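Local coordinates for protein oxidoreductase (PDB 3HJ9) that binds flavin mononucleotide and probably works as an oxidoreductase of the nitroreductase family, at residues Gly15-Pro20 / Ala194-Leu199; Ile29-Pro34 / Tyr105-Val110; Lys63-Leu68 / Val96-Pro101. All coordinates share one frame; numbering follows the deposited sequence. Where two conformers were deposited one is given.

Contact 1 (Gly15-Pro20 / Ala194-Leu199); sequences GLLPRP and AEHMSL
The pyrrolidine ring of Pro18 packs against the imidazole of His196, and the two side chains cross at about a right angle. Two proline carbons share the work: CG of Pro18 lies 3.6 Å from ND1 of His196, and CD of Pro18 is just as close to that nitrogen and also touches His196 CE1. This is the compact part of the contact, with His196 buried and covered further by Met125, while Arg118 lies against Pro18. The imidazole comes from the last turn of helix 190-196, its CG set beside the backbone N (chi1 -67°), which aims the ring at the 15-20 loop. Immediately afterwards the helix closes in a Schellman motif: Ser198 takes a positive phi, Leu199 N bonds to Ala194 O at 3.1 Å, and Ser198 N bonds to Glu195 O at 3.2 Å. On the outer side the packing thins. Leu17 and Leu16 are exposed, and Leu17 CD2 only brushes His196 CE1 at 4.4 Å. Leu16 meets the ring through its carbonyl, 3.6 Å from His196 NE2 and joined to it by a water rather than directly. That water donates to Leu16 O at 2.7 Å and lies in the imidazole plane at the ring edge, 2.9 Å from His196 NE2. Further along, Arg19 pairs through its backbone with Asp121 and also forms a salt bridge with that side chain.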
loop_
_atom_site.group_PDB
_atom_site.type_symbol
_atom_site.label_atom_id
_atom_site.label_comp_id
_atom_site.label_asym_id
_atom_site.label_seq_id
_atom_site.Cartn_x
_atom_site.Cartn_y
_atom_site.Cartn_z
ATOM N N GLY A 15 -28.810 2.137 10.932
ATOM C CA GLY A 15 -29.447 1.229 11.886
ATOM C C GLY A 15 -28.947 -0.187 12.082
ATOM O O GLY A 15 -29.394 -0.827 13.019
ATOM N N LEU A 16 -28.051 -0.687 11.231
ATOM C CA LEU A 16 -27.535 -2.070 11.380
ATOM C C LEU A 16 -26.807 -2.297 12.713
ATOM O O LEU A 16 -26.043 -1.445 13.166
ATOM C CB LEU A 16 -26.617 -2.511 10.208
ATOM C CG LEU A 16 -27.168 -3.498 9.164
ATOM C CD1 LEU A 16 -28.455 -3.028 8.523
ATOM C CD2 LEU A 16 -26.074 -3.809 8.113
ATOM N N LEU A 17 -27.103 -3.417 13.360
ATOM C CA LEU A 17 -26.420 -3.809 14.580
ATOM C C LEU A 17 -25.531 -4.990 14.251
ATOM O O LEU A 17 -25.654 -5.581 13.176
ATOM C CB LEU A 17 -27.405 -4.162 15.682
ATOM C CG LEU A 17 -28.174 -2.953 16.224
ATOM C CD1 LEU A 17 -29.247 -3.413 17.214
ATOM C CD2 LEU A 17 -27.216 -1.896 16.858
ATOM N N PRO A 18 -24.584 -5.307 15.147
ATOM C CA PRO A 18 -23.802 -6.508 14.891
ATOM C C PRO A 18 -24.699 -7.744 14.965
ATOM O O PRO A 18 -25.580 -7.806 15.821
ATOM C CB PRO A 18 -22.801 -6.503 16.047
ATOM C CG PRO A 18 -22.653 -5.037 16.363
ATOM C CD PRO A 18 -24.062 -4.583 16.321
ATOM N N ARG A 19 -24.489 -8.686 14.049
ATOM C CA ARG A 19 -25.240 -9.929 14.050
ATOM C C ARG A 19 -24.638 -10.864 15.122
ATOM O O ARG A 19 -23.433 -10.713 15.494
ATOM C CB ARG A 19 -25.204 -10.605 12.688
ATOM C CG ARG A 19 -25.997 -9.875 11.616
ATOM C CD ARG A 19 -25.915 -10.616 10.299
ATOM N NE ARG A 19 -24.538 -10.608 9.806
ATOM C CZ ARG A 19 -23.927 -9.568 9.246
ATOM N NH1 ARG A 19 -24.561 -8.406 9.046
ATOM N NH2 ARG A 19 -22.656 -9.683 8.865
ATOM N N PRO A 20 -25.440 -11.814 15.617
ATOM C CA PRO A 20 -24.934 -12.779 16.575
ATOM C C PRO A 20 -23.833 -13.657 15.954
ATOM O O PRO A 20 -23.883 -13.969 14.745
ATOM C CB PRO A 20 -26.159 -13.624 16.923
ATOM C CG PRO A 20 -27.301 -13.041 16.256
ATOM C CD PRO A 20 -26.875 -12.025 15.312
ATOM N N ALA A 194 -15.973 1.896 14.826
ATOM C CA ALA A 194 -15.133 1.850 16.046
ATOM C C ALA A 194 -15.986 1.405 17.255
ATOM O O ALA A 194 -15.568 0.558 18.035
ATOM C CB ALA A 194 -14.458 3.186 16.318
ATOM N N GLU A 195 -17.187 1.961 17.368
ATOM C CA GLU A 195 -18.162 1.577 18.411
ATOM C C GLU A 195 -18.557 0.087 18.313
ATOM O O GLU A 195 -18.560 -0.622 19.321
ATOM C CB GLU A 195 -19.410 2.484 18.324
ATOM C CG GLU A 195 -20.681 2.012 19.054
ATOM C CD GLU A 195 -20.498 1.844 20.532
ATOM O OE1 GLU A 195 -19.584 2.500 21.088
ATOM O OE2 GLU A 195 -21.299 1.099 21.166
ATOM N N HIS A 196 -18.895 -0.379 17.114
ATOM C CA HIS A 196 -19.260 -1.795 16.912
ATOM C C HIS A 196 -18.124 -2.729 17.273
ATOM O O HIS A 196 -18.366 -3.784 17.860
ATOM C CB HIS A 196 -19.761 -2.086 15.490
ATOM C CG HIS A 196 -21.073 -1.439 15.177
ATOM N ND1 HIS A 196 -22.157 -1.531 16.012
ATOM C CD2 HIS A 196 -21.481 -0.712 14.113
ATOM C CE1 HIS A 196 -23.174 -0.869 15.488
ATOM N NE2 HIS A 196 -22.790 -0.369 14.330
HETATM N N MSE A 197 -16.894 -2.304 16.978
HETATM C CA MSE A 197 -15.696 -3.068 17.262
HETATM C C MSE A 197 -15.171 -2.981 18.718
HETATM O O MSE A 197 -14.182 -3.662 19.022
HETATM C CB MSE A 197 -14.574 -2.655 16.296
HETATM C CG MSE A 197 -14.855 -3.017 14.839
HETATM SE SE MSE A 197 -13.466 -2.243 13.727
HETATM C CE MSE A 197 -11.974 -3.421 14.141
ATOM N N SER A 198 -15.805 -2.147 19.572
ATOM C CA SER A 198 -15.409 -1.923 20.980
ATOM C C SER A 198 -13.934 -1.439 21.068
ATOM O O SER A 198 -13.186 -1.857 21.943
ATOM C CB SER A 198 -15.644 -3.188 21.822
ATOM O OG SER A 198 -17.000 -3.686 21.688
ATOM N N LEU A 199 -13.528 -0.591 20.123
ATOM C CA LEU A 199 -12.148 -0.068 20.074
ATOM C C LEU A 199 -11.967 0.980 21.156
ATOM O O LEU A 199 -12.935 1.582 21.608
ATOM C CB LEU A 199 -11.834 0.581 18.718
ATOM C CG LEU A 199 -11.798 -0.256 17.458
ATOM C CD1 LEU A 199 -11.481 0.594 16.222
ATOM C CD2 LEU A 199 -10.829 -1.439 17.588
HETATM O O HOH W 1 -24.798 0.905 12.744
#

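Contact 2 (Ile29-Pro34 / Tyr105-Val110); sequences ITLPEP and YRYDPV
Ile29 reaches across to the ring of Tyr105 with its longer branch, the two side chains crossing at about a right angle. From CB, which stands 4.9 Å from Tyr105 CE2, the chain proceeds through CG1, set beside the backbone N (chi1 -60°) and 4.0 Å from the same CE2. The next step is extended and carries CD1 out over one ring face, displaced toward the hydroxyl-bearing rim. There CD1 is 3.7 Å from Tyr105 CZ and 4.0 Å from the ring centroid, lying 24° off the normal, a CH-pi contact. The phenol end also touches this methyl, yet its polar partner is the carbonyl of Glu26, so the hydroxyl is satisfied while its ring carries the apolar packing.

In the antiparallel sheet of this nitroreductase-family protein, strands 28-30 and 103-108 are not direct neighbours. Strand 113-116 lies between them, and no hydrogen bond joins the two segments; side chains alone close the distance. Leu114 of the intervening strand touches Ile29, Tyr105 and Tyr107, completing a small apolar cluster.

Beyond the end of strand 28-30, Leu31 makes the second meeting. Its CD1 approaches Tyr107 at the ring edge, near the ring plane, 3.8 Å from CE1, quite unlike the overhead approach of Ile29. The ring of Tyr107 extends from a CG anti to the backbone N (chi1 175°), which brings the CE1 edge of the ring to Leu31 although its CB does not point there. The hydroxyl of Tyr107 is hydrogen-bonded to His112 ND1, fixing the far end of the ring, and Leu69 and Ala73 of helix 62-73 pack against the same side chain.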
loop_
_atom_site.group_PDB
_atom_site.type_symbol
_atom_site.label_atom_id
_atom_site.label_comp_id
_atom_site.label_asym_id
_atom_site.label_seq_id
_atom_site.Cartn_x
_atom_site.Cartn_y
_atom_site.Cartn_z
ATOM N N ILE A 29 -7.499 -18.154 18.482
ATOM C CA ILE A 29 -7.386 -19.085 17.361
ATOM C C ILE A 29 -5.887 -19.112 16.999
ATOM O O ILE A 29 -5.329 -18.073 16.647
ATOM C CB ILE A 29 -8.230 -18.705 16.140
ATOM C CG1 ILE A 29 -9.720 -18.637 16.499
ATOM C CG2 ILE A 29 -8.031 -19.740 15.019
ATOM C CD1 ILE A 29 -10.602 -18.115 15.380
ATOM N N THR A 30 -5.244 -20.278 17.171
ATOM C CA THR A 30 -3.833 -20.447 16.813
ATOM C C THR A 30 -3.797 -20.731 15.313
ATOM O O THR A 30 -4.650 -21.444 14.779
ATOM C CB THR A 30 -3.154 -21.567 17.608
ATOM O OG1 THR A 30 -3.940 -22.755 17.503
ATOM C CG2 THR A 30 -3.025 -21.174 19.082
ATOM N N LEU A 31 -2.832 -20.149 14.632
ATOM C CA LEU A 31 -2.687 -20.278 13.190
ATOM C C LEU A 31 -1.439 -21.108 12.879
ATOM O O LEU A 31 -0.428 -20.986 13.582
ATOM C CB LEU A 31 -2.535 -18.890 12.584
ATOM C CG LEU A 31 -3.680 -17.903 12.808
ATOM C CD1 LEU A 31 -3.234 -16.517 12.450
ATOM C CD2 LEU A 31 -4.932 -18.315 11.983
ATOM N N PRO A 32 -1.484 -21.928 11.804
ATOM C CA PRO A 32 -0.291 -22.713 11.454
ATOM C C PRO A 32 0.805 -21.834 10.875
ATOM O O PRO A 32 0.524 -20.708 10.414
ATOM C CB PRO A 32 -0.830 -23.712 10.420
ATOM C CG PRO A 32 -1.960 -23.005 9.794
ATOM C CD PRO A 32 -2.610 -22.256 10.908
ATOM N N GLU A 33 2.045 -22.322 10.932
ATOM C CA GLU A 33 3.187 -21.559 10.414
ATOM C C GLU A 33 3.018 -21.281 8.933
ATOM O O GLU A 33 2.676 -22.185 8.200
ATOM C CB GLU A 33 4.536 -22.282 10.602
ATOM C CG GLU A 33 5.087 -22.166 11.985
ATOM C CD GLU A 33 6.560 -22.543 12.068
ATOM O OE1 GLU A 33 6.899 -23.716 11.721
ATOM O OE2 GLU A 33 7.362 -21.656 12.503
ATOM N N PRO A 34 3.262 -20.037 8.491
ATOM C CA PRO A 34 3.137 -19.737 7.063
ATOM C C PRO A 34 4.290 -20.337 6.198
ATOM O O PRO A 34 5.400 -20.512 6.719
ATOM C CB PRO A 34 3.145 -18.203 7.047
ATOM C CG PRO A 34 3.993 -17.828 8.198
ATOM C CD PRO A 34 3.750 -18.876 9.255
ATOM N N TYR A 105 -11.802 -10.591 15.656
ATOM C CA TYR A 105 -10.502 -10.896 16.242
ATOM C C TYR A 105 -9.447 -9.878 15.896
ATOM O O TYR A 105 -9.549 -9.247 14.862
ATOM C CB TYR A 105 -10.010 -12.269 15.745
ATOM C CG TYR A 105 -10.806 -13.417 16.297
ATOM C CD1 TYR A 105 -12.039 -13.765 15.741
ATOM C CD2 TYR A 105 -10.353 -14.136 17.401
ATOM C CE1 TYR A 105 -12.814 -14.827 16.286
ATOM C CE2 TYR A 105 -11.105 -15.201 17.940
ATOM C CZ TYR A 105 -12.313 -15.541 17.388
ATOM O OH TYR A 105 -13.022 -16.570 17.945
ATOM N N ARG A 106 -8.440 -9.743 16.766
ATOM C CA ARG A 106 -7.258 -8.939 16.492
ATOM C C ARG A 106 -6.120 -9.934 16.211
ATOM O O ARG A 106 -5.881 -10.872 16.989
ATOM C CB ARG A 106 -6.862 -8.021 17.650
ATOM C CG ARG A 106 -5.761 -7.017 17.267
ATOM C CD ARG A 106 -5.447 -6.073 18.385
ATOM N NE ARG A 106 -4.920 -6.785 19.542
ATOM C CZ ARG A 106 -4.794 -6.282 20.780
ATOM N NH1 ARG A 106 -5.133 -5.020 21.075
ATOM N NH2 ARG A 106 -4.302 -7.060 21.748
ATOM N N TYR A 107 -5.432 -9.712 15.093
ATOM C CA TYR A 107 -4.272 -10.498 14.720
ATOM C C TYR A 107 -3.063 -10.011 15.513
ATOM O O TYR A 107 -2.756 -8.832 15.496
ATOM C CB TYR A 107 -3.996 -10.384 13.223
ATOM C CG TYR A 107 -2.744 -11.085 12.801
ATOM C CD1 TYR A 107 -2.637 -12.472 12.886
ATOM C CD2 TYR A 107 -1.653 -10.373 12.278
ATOM C CE1 TYR A 107 -1.451 -13.140 12.480
ATOM C CE2 TYR A 107 -0.483 -11.039 11.851
ATOM C CZ TYR A 107 -0.390 -12.417 11.968
ATOM O OH TYR A 107 0.753 -13.063 11.574
ATOM N N ASP A 108 -2.392 -10.936 16.190
ATOM C CA ASP A 108 -1.180 -10.681 16.953
ATOM C C ASP A 108 -0.031 -11.229 16.077
ATOM O O ASP A 108 0.138 -12.447 15.994
ATOM C CB ASP A 108 -1.261 -11.404 18.297
ATOM C CG ASP A 108 -0.017 -11.272 19.128
ATOM O OD1 ASP A 108 0.987 -10.644 18.738
ATOM O OD2 ASP A 108 -0.041 -11.847 20.219
ATOM N N PRO A 109 0.777 -10.343 15.461
ATOM C CA PRO A 109 1.888 -10.837 14.606
ATOM C C PRO A 109 3.010 -11.583 15.291
ATOM O O PRO A 109 3.489 -12.550 14.729
ATOM C CB PRO A 109 2.443 -9.558 14.003
ATOM C CG PRO A 109 1.308 -8.620 14.023
ATOM C CD PRO A 109 0.653 -8.879 15.329
ATOM N N VAL A 110 3.404 -11.153 16.490
ATOM C CA VAL A 110 4.512 -11.762 17.216
ATOM C C VAL A 110 4.232 -13.240 17.560
ATOM O O VAL A 110 5.150 -14.048 17.507
ATOM C CB VAL A 110 4.903 -10.913 18.477
ATOM C CG1 VAL A 110 5.921 -11.649 19.367
ATOM C CG2 VAL A 110 5.399 -9.517 18.033
#

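Contact 3 (Lys63-Leu68 / Val96-Pro101); sequences KQLSEL and VYVALP
Within residues 63-68, Leu65 makes the contact with strand residues 96-101, spreading its two methyls over two residues. CD1 of Leu65 meets CG1 of Val98 at 4.4 Å, and CD2 of Leu65 meets CD1 of Leu100 at 4.5 Å, so the branched end divides between residues two apart on the strand. These are loose van der Waals contacts with no polar component. The fork is directed by the conformation: CG lies anti to the backbone N (chi1 -178°), throwing the isobutyl group outward from the helix, and the second torsion turns the methyls toward the strand. Val98 answers with CG1 anti to its own backbone N, whereas Leu100 folds the other way, with CG beside the N (chi1 -69°) and an extended second torsion that lifts CD1 to the helix.

The arrangement is a helix laid on one face of the antiparallel sheet, part of the alpha+beta core of the nitroreductase fold. Side chains alternate along strand 94-100: Val98 and Leu100 point to helix 62-73, while Tyr97, between Val96 and Val98, turns to the other face. Leu137 and Leu139 of strand 137-144 extend the apolar layer around Leu65 and Val98.

Away from the strand, Lys63 and Glu67, one helical turn apart, form a charged pair. Lys63 keeps its chain extended until the last torsion, which bends the ammonium back to Glu67, where NZ meets OE2 at 3.0 Å in a salt bridge, arriving from above the carboxylate plane. OE1 of Glu67 is meanwhile bonded to the hydroxyl of Tyr174, so both carboxylate oxygens are engaged, and Met43 of the second subunit packs on the same residue.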
loop_
_atom_site.group_PDB
_atom_site.type_symbol
_atom_site.label_atom_id
_atom_site.label_comp_id
_atom_site.label_asym_id
_atom_site.label_seq_id
_atom_site.Cartn_x
_atom_site.Cartn_y
_atom_site.Cartn_z
ATOM N N LYS A 63 -5.163 -22.684 6.705
ATOM C CA LYS A 63 -3.878 -22.399 6.031
ATOM C C LYS A 63 -3.917 -21.064 5.285
ATOM O O LYS A 63 -2.960 -20.299 5.352
ATOM C CB LYS A 63 -3.494 -23.522 5.044
ATOM C CG LYS A 63 -2.076 -23.395 4.373
ATOM C CD LYS A 63 -1.822 -24.557 3.380
ATOM C CE LYS A 63 -0.470 -24.477 2.640
ATOM N NZ LYS A 63 -0.276 -23.218 1.864
ATOM N N GLN A 64 -5.016 -20.804 4.576
ATOM C CA GLN A 64 -5.178 -19.571 3.830
ATOM C C GLN A 64 -5.408 -18.390 4.751
ATOM O O GLN A 64 -4.831 -17.336 4.514
ATOM C CB GLN A 64 -6.268 -19.645 2.771
ATOM C CG GLN A 64 -5.873 -20.446 1.540
ATOM C CD GLN A 64 -6.884 -20.317 0.404
ATOM O OE1 GLN A 64 -8.026 -19.885 0.612
ATOM N NE2 GLN A 64 -6.471 -20.714 -0.806
ATOM N N LEU A 65 -6.241 -18.543 5.787
ATOM C CA LEU A 65 -6.415 -17.441 6.757
ATOM C C LEU A 65 -5.053 -17.034 7.345
ATOM O O LEU A 65 -4.730 -15.850 7.441
ATOM C CB LEU A 65 -7.367 -17.842 7.867
ATOM C CG LEU A 65 -7.728 -16.820 8.948
ATOM C CD1 LEU A 65 -8.301 -15.529 8.339
ATOM C CD2 LEU A 65 -8.703 -17.501 9.948
ATOM N N SER A 66 -4.250 -18.035 7.682
ATOM C CA SER A 66 -2.919 -17.830 8.249
ATOM C C SER A 66 -1.991 -17.061 7.332
ATOM O O SER A 66 -1.400 -16.062 7.742
ATOM C CB SER A 66 -2.287 -19.179 8.594
ATOM O OG SER A 66 -0.920 -19.053 8.940
ATOM N N GLU A 67 -1.859 -17.540 6.097
ATOM C CA GLU A 67 -0.982 -16.905 5.114
ATOM C C GLU A 67 -1.408 -15.467 4.741
ATOM O O GLU A 67 -0.565 -14.603 4.603
ATOM C CB GLU A 67 -0.798 -17.808 3.886
ATOM C CG GLU A 67 -0.037 -19.091 4.210
ATOM C CD GLU A 67 0.141 -20.012 3.032
ATOM O OE1 GLU A 67 -0.596 -19.867 2.029
ATOM O OE2 GLU A 67 1.035 -20.882 3.105
ATOM N N LEU A 68 -2.707 -15.234 4.644
ATOM C CA LEU A 68 -3.299 -13.909 4.369
ATOM C C LEU A 68 -2.921 -12.910 5.462
ATOM O O LEU A 68 -2.428 -11.779 5.170
ATOM C CB LEU A 68 -4.845 -14.014 4.323
ATOM C CG LEU A 68 -5.678 -12.730 4.258
ATOM C CD1 LEU A 68 -5.388 -11.958 2.937
ATOM C CD2 LEU A 68 -7.182 -13.050 4.452
ATOM N N VAL A 96 -4.343 -5.192 12.666
ATOM C CA VAL A 96 -5.252 -5.809 11.756
ATOM C C VAL A 96 -6.252 -6.615 12.549
ATOM O O VAL A 96 -5.886 -7.484 13.327
ATOM C CB VAL A 96 -4.528 -6.680 10.724
ATOM C CG1 VAL A 96 -5.557 -7.376 9.853
ATOM C CG2 VAL A 96 -3.611 -5.819 9.888
ATOM N N TYR A 97 -7.520 -6.329 12.304
ATOM C CA TYR A 97 -8.635 -7.025 12.904
ATOM C C TYR A 97 -9.267 -7.851 11.819
ATOM O O TYR A 97 -9.203 -7.481 10.645
ATOM C CB TYR A 97 -9.654 -6.041 13.485
ATOM C CG TYR A 97 -9.214 -5.416 14.787
ATOM C CD1 TYR A 97 -8.287 -4.371 14.797
ATOM C CD2 TYR A 97 -9.718 -5.864 16.010
ATOM C CE1 TYR A 97 -7.882 -3.774 15.982
ATOM C CE2 TYR A 97 -9.322 -5.288 17.198
ATOM C CZ TYR A 97 -8.373 -4.256 17.188
ATOM O OH TYR A 97 -7.977 -3.701 18.369
ATOM N N VAL A 98 -9.914 -8.939 12.214
ATOM C CA VAL A 98 -10.577 -9.840 11.267
ATOM C C VAL A 98 -12.010 -10.090 11.729
ATOM O O VAL A 98 -12.205 -10.602 12.836
ATOM C CB VAL A 98 -9.848 -11.238 11.168
ATOM C CG1 VAL A 98 -10.322 -11.987 9.957
ATOM C CG2 VAL A 98 -8.337 -11.095 11.126
ATOM N N ALA A 99 -13.002 -9.735 10.899
ATOM C CA ALA A 99 -14.414 -10.023 11.208
ATOM C C ALA A 99 -14.728 -11.362 10.577
ATOM O O ALA A 99 -14.731 -11.470 9.344
ATOM C CB ALA A 99 -15.354 -8.937 10.687
ATOM N N LEU A 100 -14.904 -12.390 11.415
ATOM C CA LEU A 100 -15.329 -13.714 10.981
ATOM C C LEU A 100 -16.769 -13.919 11.460
ATOM O O LEU A 100 -17.238 -13.194 12.364
ATOM C CB LEU A 100 -14.452 -14.795 11.590
ATOM C CG LEU A 100 -13.009 -14.840 11.091
ATOM C CD1 LEU A 100 -12.149 -15.628 12.097
ATOM C CD2 LEU A 100 -12.924 -15.407 9.643
ATOM N N PRO A 101 -17.477 -14.916 10.892
ATOM C CA PRO A 101 -18.839 -15.197 11.415
ATOM C C PRO A 101 -18.856 -15.575 12.917
ATOM O O PRO A 101 -19.817 -15.261 13.612
ATOM C CB PRO A 101 -19.328 -16.372 10.558
ATOM C CG PRO A 101 -18.501 -16.379 9.325
ATOM C CD PRO A 101 -17.155 -15.736 9.709
#

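How the contacts relate
Along the chain the contacts are nested: contact 3 lies within the loop closed by contact 2, and both within that closed by contact 1. Contacts 2 and 3 have centres about 8 Å apart and share the large sheet through neighbouring strands 94-100 and 103-108, joined by Tyr105 O to Val98 N. Helix 62-73 ties them again, with Ser66 OG probably hydrogen-bonded to Pro32 O at 2.6 Å. Contact 1 stands about 19 Å from contact 3 and 23 Å from contact 2, centre to centre. Met197 and Leu199, just after helix 190-196, pack on Tyr97, on the face of strand 94-100 opposite the one that helix 62-73 meets through Leu65.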